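Local structure of putative phosphoglycolate phosphatase (Lactobacillus delbrueckii, 2HI0) at residues A[36-47]-A[58-68]; A[123-131]-A[148-156]. The protein probably hydrolyses 2-phosphoglycolate to glycolate and phosphate, as a phosphatase of the haloacid dehalogenase (HAD) superfamily. All coordinates share one frame; numbering follows the deposited sequence.

Contact 1 of 2, residues A[36-47]-A[58-68]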
# COMPACT_ATOMS: atom_id res chain seq x y z
N ARG A 36 7.69 -23.67 0.25
CA ARG A 36 6.68 -23.75 -0.81
C ARG A 36 6.72 -22.44 -1.57
O ARG A 36 6.90 -21.39 -0.96
CB ARG A 36 5.26 -23.97 -0.19
CG ARG A 36 4.19 -22.88 -0.44
CD ARG A 36 2.87 -23.18 0.26
NE ARG A 36 1.71 -22.78 -0.55
CZ ARG A 36 0.44 -22.80 -0.15
NH1 ARG A 36 0.09 -23.17 1.07
NH2 ARG A 36 -0.52 -22.43 -0.99
N HIS A 37 6.50 -22.48 -2.88
CA HIS A 37 6.67 -21.28 -3.70
C HIS A 37 5.72 -21.22 -4.88
O HIS A 37 6.10 -20.87 -6.01
CB HIS A 37 8.14 -21.23 -4.20
CG HIS A 37 8.65 -22.52 -4.76
ND1 HIS A 37 9.28 -23.47 -3.98
CD2 HIS A 37 8.59 -23.03 -6.01
CE1 HIS A 37 9.59 -24.50 -4.75
NE2 HIS A 37 9.19 -24.26 -5.98
N ASP A 38 4.47 -21.52 -4.59
CA ASP A 38 3.39 -21.50 -5.58
C ASP A 38 2.26 -20.57 -5.13
O ASP A 38 1.10 -20.85 -5.38
CB ASP A 38 2.86 -22.91 -5.76
CG ASP A 38 2.31 -23.50 -4.44
OD1 ASP A 38 2.41 -22.81 -3.38
OD2 ASP A 38 1.78 -24.63 -4.46
N PHE A 39 2.58 -19.47 -4.46
CA PHE A 39 1.55 -18.48 -4.10
C PHE A 39 0.95 -17.85 -5.35
O PHE A 39 1.64 -17.68 -6.37
CB PHE A 39 2.07 -17.37 -3.21
CG PHE A 39 2.61 -17.84 -1.87
CD1 PHE A 39 1.77 -18.43 -0.94
CD2 PHE A 39 3.93 -17.62 -1.53
CE1 PHE A 39 2.23 -18.81 0.32
CE2 PHE A 39 4.42 -17.98 -0.28
CZ PHE A 39 3.55 -18.59 0.66
N THR A 40 -0.34 -17.53 -5.25
CA THR A 40 -1.09 -16.90 -6.32
C THR A 40 -1.14 -15.40 -6.07
O THR A 40 -0.86 -14.92 -4.96
CB THR A 40 -2.56 -17.43 -6.34
OG1 THR A 40 -3.18 -17.08 -5.10
CG2 THR A 40 -2.63 -18.99 -6.52
N VAL A 41 -1.52 -14.64 -7.09
CA VAL A 41 -1.79 -13.20 -6.92
C VAL A 41 -2.85 -12.94 -5.85
O VAL A 41 -2.74 -11.97 -5.09
CB VAL A 41 -2.22 -12.51 -8.23
CG1 VAL A 41 -2.91 -11.19 -7.95
CG2 VAL A 41 -1.03 -12.38 -9.18
N GLU A 42 -3.85 -13.81 -5.75
CA GLU A 42 -4.87 -13.64 -4.72
C GLU A 42 -4.28 -13.83 -3.31
O GLU A 42 -4.70 -13.17 -2.36
CB GLU A 42 -6.08 -14.57 -4.91
CG GLU A 42 -7.00 -14.23 -6.09
CD GLU A 42 -7.50 -12.77 -6.14
OE1 GLU A 42 -8.40 -12.43 -5.33
OE2 GLU A 42 -7.02 -11.97 -6.99
N ASP A 43 -3.31 -14.74 -3.18
CA ASP A 43 -2.63 -14.94 -1.90
C ASP A 43 -1.91 -13.63 -1.54
O ASP A 43 -1.98 -13.14 -0.40
CB ASP A 43 -1.61 -16.09 -1.96
CG ASP A 43 -2.25 -17.47 -2.08
OD1 ASP A 43 -3.37 -17.69 -1.55
OD2 ASP A 43 -1.57 -18.33 -2.68
N ILE A 44 -1.19 -13.10 -2.51
CA ILE A 44 -0.40 -11.89 -2.26
C ILE A 44 -1.27 -10.71 -1.80
O ILE A 44 -0.84 -9.90 -0.99
CB ILE A 44 0.49 -11.51 -3.51
CG1 ILE A 44 1.90 -12.09 -3.34
CG2 ILE A 44 0.52 -10.03 -3.78
CD1 ILE A 44 1.96 -13.61 -3.33
N LYS A 45 -2.48 -10.61 -2.34
CA LYS A 45 -3.43 -9.56 -1.92
C LYS A 45 -3.85 -9.68 -0.46
O LYS A 45 -4.25 -8.68 0.16
CB LYS A 45 -4.64 -9.56 -2.84
CG LYS A 45 -4.32 -9.18 -4.28
CD LYS A 45 -5.53 -9.27 -5.17
CE LYS A 45 -5.24 -8.65 -6.51
NZ LYS A 45 -6.32 -8.97 -7.52
N ASN A 46 -3.70 -10.88 0.09
CA ASN A 46 -3.93 -11.13 1.53
C ASN A 46 -2.66 -10.94 2.37
O ASN A 46 -2.72 -10.80 3.60
CB ASN A 46 -4.44 -12.56 1.76
CG ASN A 46 -5.88 -12.72 1.40
OD1 ASN A 46 -6.78 -12.58 2.25
ND2 ASN A 46 -6.13 -13.02 0.13
N PHE A 47 -1.49 -10.96 1.75
CA PHE A 47 -0.26 -10.80 2.53
C PHE A 47 0.20 -9.37 2.70
O PHE A 47 0.63 -8.99 3.76
CB PHE A 47 0.89 -11.60 1.94
CG PHE A 47 0.61 -13.10 1.75
CD1 PHE A 47 -0.31 -13.78 2.53
CD2 PHE A 47 1.35 -13.80 0.79
CE1 PHE A 47 -0.53 -15.13 2.31
CE2 PHE A 47 1.16 -15.12 0.59
CZ PHE A 47 0.21 -15.80 1.37
N ARG A 58 2.76 -13.45 7.43
CA ARG A 58 1.51 -13.98 6.89
C ARG A 58 1.75 -15.14 5.91
O ARG A 58 1.06 -16.19 5.98
CB ARG A 58 0.73 -12.85 6.24
CG ARG A 58 -0.04 -11.93 7.22
CD ARG A 58 -0.66 -10.79 6.40
NE ARG A 58 -1.52 -9.95 7.21
CZ ARG A 58 -1.92 -8.73 6.86
NH1 ARG A 58 -1.43 -8.18 5.75
NH2 ARG A 58 -2.72 -8.06 7.65
N ALA A 59 2.71 -14.94 5.01
CA ALA A 59 2.98 -15.97 3.97
C ALA A 59 3.51 -17.27 4.59
O ALA A 59 3.08 -18.35 4.20
CB ALA A 59 3.99 -15.47 2.90
N LEU A 60 4.37 -17.15 5.58
CA LEU A 60 4.89 -18.31 6.30
C LEU A 60 3.76 -19.01 7.07
O LEU A 60 3.71 -20.23 7.11
CB LEU A 60 6.05 -17.93 7.23
CG LEU A 60 7.38 -17.57 6.58
CD1 LEU A 60 8.38 -16.97 7.60
CD2 LEU A 60 8.00 -18.83 5.89
N ALA A 61 2.87 -18.24 7.68
CA ALA A 61 1.74 -18.84 8.42
C ALA A 61 0.80 -19.56 7.46
O ALA A 61 0.31 -20.65 7.76
CB ALA A 61 0.97 -17.73 9.17
N TYR A 62 0.57 -18.94 6.31
CA TYR A 62 -0.28 -19.55 5.30
C TYR A 62 0.36 -20.86 4.80
O TYR A 62 -0.35 -21.90 4.69
CB TYR A 62 -0.52 -18.57 4.16
CG TYR A 62 -1.66 -18.98 3.30
CD1 TYR A 62 -2.95 -18.91 3.79
CD2 TYR A 62 -1.45 -19.43 2.00
CE1 TYR A 62 -4.05 -19.28 3.00
CE2 TYR A 62 -2.54 -19.80 1.19
CZ TYR A 62 -3.84 -19.74 1.73
OH TYR A 62 -4.94 -20.11 0.98
N GLU A 63 1.66 -20.86 4.55
CA GLU A 63 2.35 -22.11 4.18
C GLU A 63 2.13 -23.19 5.27
O GLU A 63 1.94 -24.37 4.96
CB GLU A 63 3.85 -21.90 4.00
CG GLU A 63 4.62 -23.18 3.68
CD GLU A 63 6.14 -22.99 3.68
OE1 GLU A 63 6.68 -22.17 4.48
OE2 GLU A 63 6.80 -23.72 2.91
N ALA A 64 2.12 -22.76 6.53
CA ALA A 64 1.98 -23.67 7.69
C ALA A 64 0.53 -24.13 7.95
O ALA A 64 0.29 -24.97 8.82
CB ALA A 64 2.55 -23.01 8.92
N GLY A 65 -0.44 -23.55 7.23
CA GLY A 65 -1.84 -24.00 7.27
C GLY A 65 -2.84 -23.01 7.83
O GLY A 65 -4.01 -23.38 8.01
N SER A 66 -2.40 -21.79 8.11
CA SER A 66 -3.29 -20.73 8.62
C SER A 66 -4.35 -20.33 7.59
O SER A 66 -4.12 -20.33 6.38
CB SER A 66 -2.49 -19.48 9.07
OG SER A 66 -1.67 -19.80 10.17
N SER A 67 -5.54 -20.03 8.09
CA SER A 67 -6.63 -19.51 7.28
C SER A 67 -6.36 -18.10 6.77
O SER A 67 -5.60 -17.32 7.40
CB SER A 67 -7.93 -19.50 8.06
OG SER A 67 -7.86 -18.52 9.07
N ARG A 68 -6.99 -17.72 5.67
CA ARG A 68 -6.88 -16.32 5.22
C ARG A 68 -7.41 -15.36 6.26
O ARG A 68 -6.85 -14.31 6.49
CB ARG A 68 -7.60 -16.06 3.90
CG ARG A 68 -6.99 -16.80 2.79
CD ARG A 68 -7.57 -16.42 1.49
NE ARG A 68 -6.65 -16.72 0.41
CZ ARG A 68 -6.98 -16.64 -0.88
NH1 ARG A 68 -8.21 -16.26 -1.23
NH2 ARG A 68 -6.08 -16.93 -1.81
O HOH W 1 1.46 -25.24 2.37
O HOH W 2 -5.75 -18.16 -4.67
O HOH W 3 -3.75 -16.55 1.04
O HOH W 4 -4.47 -20.08 -1.80
O HOH W 5 -6.37 -12.26 4.72

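Contact 2 of 2, residues A[123-131]-A[148-156]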
# COMPACT_ATOMS: atom_id res chain seq x y z
N ARG A 123 -3.38 17.89 -10.85
CA ARG A 123 -2.33 18.91 -10.79
C ARG A 123 -2.85 20.16 -11.52
O ARG A 123 -2.62 21.27 -11.06
CB ARG A 123 -1.04 18.43 -11.44
CG ARG A 123 -0.40 17.28 -10.69
CD ARG A 123 0.73 16.64 -11.50
NE ARG A 123 1.65 17.66 -12.01
CZ ARG A 123 2.53 18.32 -11.26
NH1 ARG A 123 2.65 18.07 -9.94
NH2 ARG A 123 3.33 19.22 -11.83
N GLN A 124 -3.59 19.96 -12.61
CA GLN A 124 -4.16 21.10 -13.37
C GLN A 124 -5.15 21.90 -12.51
O GLN A 124 -5.30 23.10 -12.71
CB GLN A 124 -4.82 20.65 -14.69
N LYS A 125 -5.84 21.23 -11.58
CA LYS A 125 -6.80 21.86 -10.67
C LYS A 125 -6.15 22.37 -9.39
O LYS A 125 -6.84 22.89 -8.52
CB LYS A 125 -7.92 20.89 -10.32
CG LYS A 125 -8.78 20.38 -11.50
CD LYS A 125 -9.90 21.37 -11.80
CE LYS A 125 -10.71 21.00 -13.04
N GLY A 126 -4.81 22.26 -9.30
CA GLY A 126 -4.02 22.83 -8.21
C GLY A 126 -3.93 21.98 -6.96
O GLY A 126 -3.56 22.49 -5.93
N VAL A 127 -4.24 20.70 -7.06
CA VAL A 127 -4.18 19.79 -5.90
C VAL A 127 -2.76 19.27 -5.81
O VAL A 127 -2.17 18.82 -6.81
CB VAL A 127 -5.17 18.58 -6.04
CG1 VAL A 127 -5.10 17.66 -4.82
CG2 VAL A 127 -6.61 19.08 -6.30
N LYS A 128 -2.17 19.34 -4.60
CA LYS A 128 -0.86 18.77 -4.35
C LYS A 128 -0.98 17.25 -4.22
O LYS A 128 -1.94 16.77 -3.63
CB LYS A 128 -0.29 19.36 -3.05
CG LYS A 128 -0.01 20.82 -3.10
CD LYS A 128 0.80 21.28 -1.91
CE LYS A 128 1.20 22.74 -2.04
NZ LYS A 128 2.56 22.90 -1.42
N LEU A 129 -0.01 16.50 -4.76
CA LEU A 129 -0.10 15.06 -4.83
C LEU A 129 1.10 14.42 -4.14
O LEU A 129 2.21 14.86 -4.26
CB LEU A 129 -0.17 14.55 -6.26
CG LEU A 129 -1.20 15.16 -7.23
CD1 LEU A 129 -0.94 14.56 -8.66
CD2 LEU A 129 -2.66 14.91 -6.74
N ALA A 130 0.84 13.37 -3.38
CA ALA A 130 1.88 12.62 -2.63
C ALA A 130 1.58 11.13 -2.63
O ALA A 130 0.45 10.71 -2.87
CB ALA A 130 2.00 13.15 -1.19
N VAL A 131 2.63 10.35 -2.40
CA VAL A 131 2.58 8.91 -2.19
C VAL A 131 3.18 8.61 -0.82
O VAL A 131 4.26 9.09 -0.51
CB VAL A 131 3.37 8.12 -3.23
CG1 VAL A 131 3.34 6.56 -2.90
CG2 VAL A 131 2.90 8.43 -4.61
N PHE A 148 6.05 7.85 -12.69
CA PHE A 148 5.38 9.14 -12.41
C PHE A 148 6.33 10.32 -12.23
O PHE A 148 6.23 11.07 -11.25
CB PHE A 148 4.53 9.02 -11.14
CG PHE A 148 3.51 7.92 -11.15
CD1 PHE A 148 2.25 8.12 -11.69
CD2 PHE A 148 3.76 6.73 -10.48
CE1 PHE A 148 1.30 7.11 -11.61
CE2 PHE A 148 2.81 5.73 -10.40
CZ PHE A 148 1.59 5.92 -10.97
N PRO A 149 7.27 10.50 -13.17
CA PRO A 149 8.26 11.59 -13.00
C PRO A 149 7.60 12.96 -13.04
O PRO A 149 6.73 13.23 -13.88
CB PRO A 149 9.21 11.40 -14.20
CG PRO A 149 8.43 10.60 -15.19
CD PRO A 149 7.47 9.75 -14.42
N GLY A 150 7.97 13.81 -12.09
CA GLY A 150 7.37 15.14 -11.96
C GLY A 150 5.93 15.26 -11.45
O GLY A 150 5.42 16.38 -11.34
N SER A 151 5.28 14.14 -11.13
CA SER A 151 3.86 14.15 -10.72
C SER A 151 3.65 14.51 -9.25
O SER A 151 2.69 15.22 -8.91
CB SER A 151 3.21 12.78 -10.98
OG SER A 151 2.91 12.66 -12.35
N PHE A 152 4.54 14.01 -8.40
CA PHE A 152 4.34 14.07 -6.96
C PHE A 152 5.21 15.08 -6.28
O PHE A 152 6.40 15.25 -6.59
CB PHE A 152 4.57 12.65 -6.34
CG PHE A 152 3.55 11.65 -6.77
CD1 PHE A 152 2.23 11.76 -6.33
CD2 PHE A 152 3.88 10.62 -7.64
CE1 PHE A 152 1.25 10.83 -6.74
CE2 PHE A 152 2.89 9.71 -8.06
CZ PHE A 152 1.59 9.81 -7.61
N ASP A 153 4.62 15.78 -5.33
CA ASP A 153 5.34 16.73 -4.53
C ASP A 153 6.13 16.05 -3.42
O ASP A 153 7.01 16.66 -2.84
CB ASP A 153 4.35 17.72 -3.94
CG ASP A 153 3.59 18.48 -5.02
OD1 ASP A 153 4.25 19.00 -5.93
OD2 ASP A 153 2.34 18.51 -5.03
N PHE A 154 5.78 14.79 -3.12
CA PHE A 154 6.34 14.04 -2.03
C PHE A 154 6.08 12.56 -2.26
O PHE A 154 4.99 12.19 -2.65
CB PHE A 154 5.71 14.48 -0.70
CG PHE A 154 6.24 13.75 0.52
CD1 PHE A 154 7.37 14.23 1.18
CD2 PHE A 154 5.62 12.62 1.01
CE1 PHE A 154 7.86 13.57 2.30
CE2 PHE A 154 6.11 11.98 2.12
CZ PHE A 154 7.22 12.45 2.75
N ALA A 155 7.08 11.73 -1.99
CA ALA A 155 6.91 10.29 -2.10
C ALA A 155 7.78 9.65 -1.04
O ALA A 155 8.94 10.02 -0.87
CB ALA A 155 7.27 9.76 -3.50
N LEU A 156 7.18 8.75 -0.26
CA LEU A 156 7.90 8.05 0.80
C LEU A 156 7.36 6.63 0.96
O LEU A 156 6.15 6.41 1.05
CB LEU A 156 7.71 8.79 2.12
CG LEU A 156 8.43 8.20 3.34
CD1 LEU A 156 9.96 8.22 3.15
CD2 LEU A 156 7.96 8.98 4.60

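Contact 1 of 2, residues A[36-47]-A[58-68]
In what is probably the helical cap of this putative HAD phosphatase, helix 41-47 meets helix 52-63 where the rings of F47 and Y62 pack with A59. The ring of F47 has A59 CA over its centre, 3.8 Å from the centroid, a CH-pi contact. Its edge turns to the face of Y62 in an offset edge-to-face pair, planes at 62°; Y62 CG, anti to the backbone N (chi1 -164°), carries that ring across F47. On the polar side R68 NH2 donates to D43 OD1 at 2.8 Å, a salt bridge in the guanidinium plane but above that of the carboxylate. T40 OG1, at the N-cap, accepts from D43 N, and D43 OD2 from T40 N, both at 3.0 Å: a capping box. At the far end R36 N donates to E63 OE2 at 2.8 Å, while H35 holds OE1. R58 NH1 meets F47 O at 3.0 Å from above the carbonyl plane; its NE and NH2 bind the O atoms of L71 and V72. A leucine here would probably leave these three carbonyls without their shared guanidinium, untying F47 from residues 71-72. D43 OD1 takes R68 and two waters while OD2 takes T40 N, probably restricting the carboxylate's rotation.

Contact 2 of 2, residues A[123-131]-A[148-156]
L129 O accepts the shortest hydrogen bond of this contact, 2.8 Å from D153 N, with the donor nearly along the C=O axis. It lies just ahead of the paired part of strands 128-133 and 154-158, within the beta-alpha-beta unit of the Rossmann-like HAD core. D153 answers with its side chain: OD2 accepts from L129 N at 3.1 Å, on the anti side and 32° out of the carboxylate plane. Backbone and carboxylate of D153 thus grip both polar backbone atoms of L129. Farther along, V131 N donates to F154 O, and V131 O accepts from L156 N, both at 3.0 Å; the short axes, 11° apart, confirm parallel pairing. The side chains of A130 and F154 point to one sheet face, where CB meets CB and C174 of helix 169-178 touches both residues. V131 and A155 point to the other. At the end of helix 115-124, a bend at chi3 lays one face of the R123 guanidinium against G150 O, while NH1 makes a weak bond to S151 O. F152 lies with an edge against the L129-A130 peptide, and V144 of helix 137-147 also touches it. CG2 of V131, set anti to its carbonyl carbon, makes a CH-pi contact over the centre of the F152 ring, 3.5 Å from the centroid and 9° off the normal, as S151 CB approaches the opposite face toward the rim.

Overall arrangement
Contact 1 closes before contact 2 opens along the chain, and their centres lie 34 Å apart on opposite sides of the chain's centre; nearest atoms are about 17 Å apart. Contact 1 belongs to helices 41-47 and 52-63, packed beside helix 19-32, whereas contact 2 lies at one border of the six-stranded parallel sheet, where 154-158 is outermost and 128-133 runs next to 6-9. Between the two lies the sodium site of D10, D12 and D190, about 10 Å from the side chains of both R58 and V131. This placement is consistent with the usual HAD layout, a Rossmann-like core with a helical cap over the metal site.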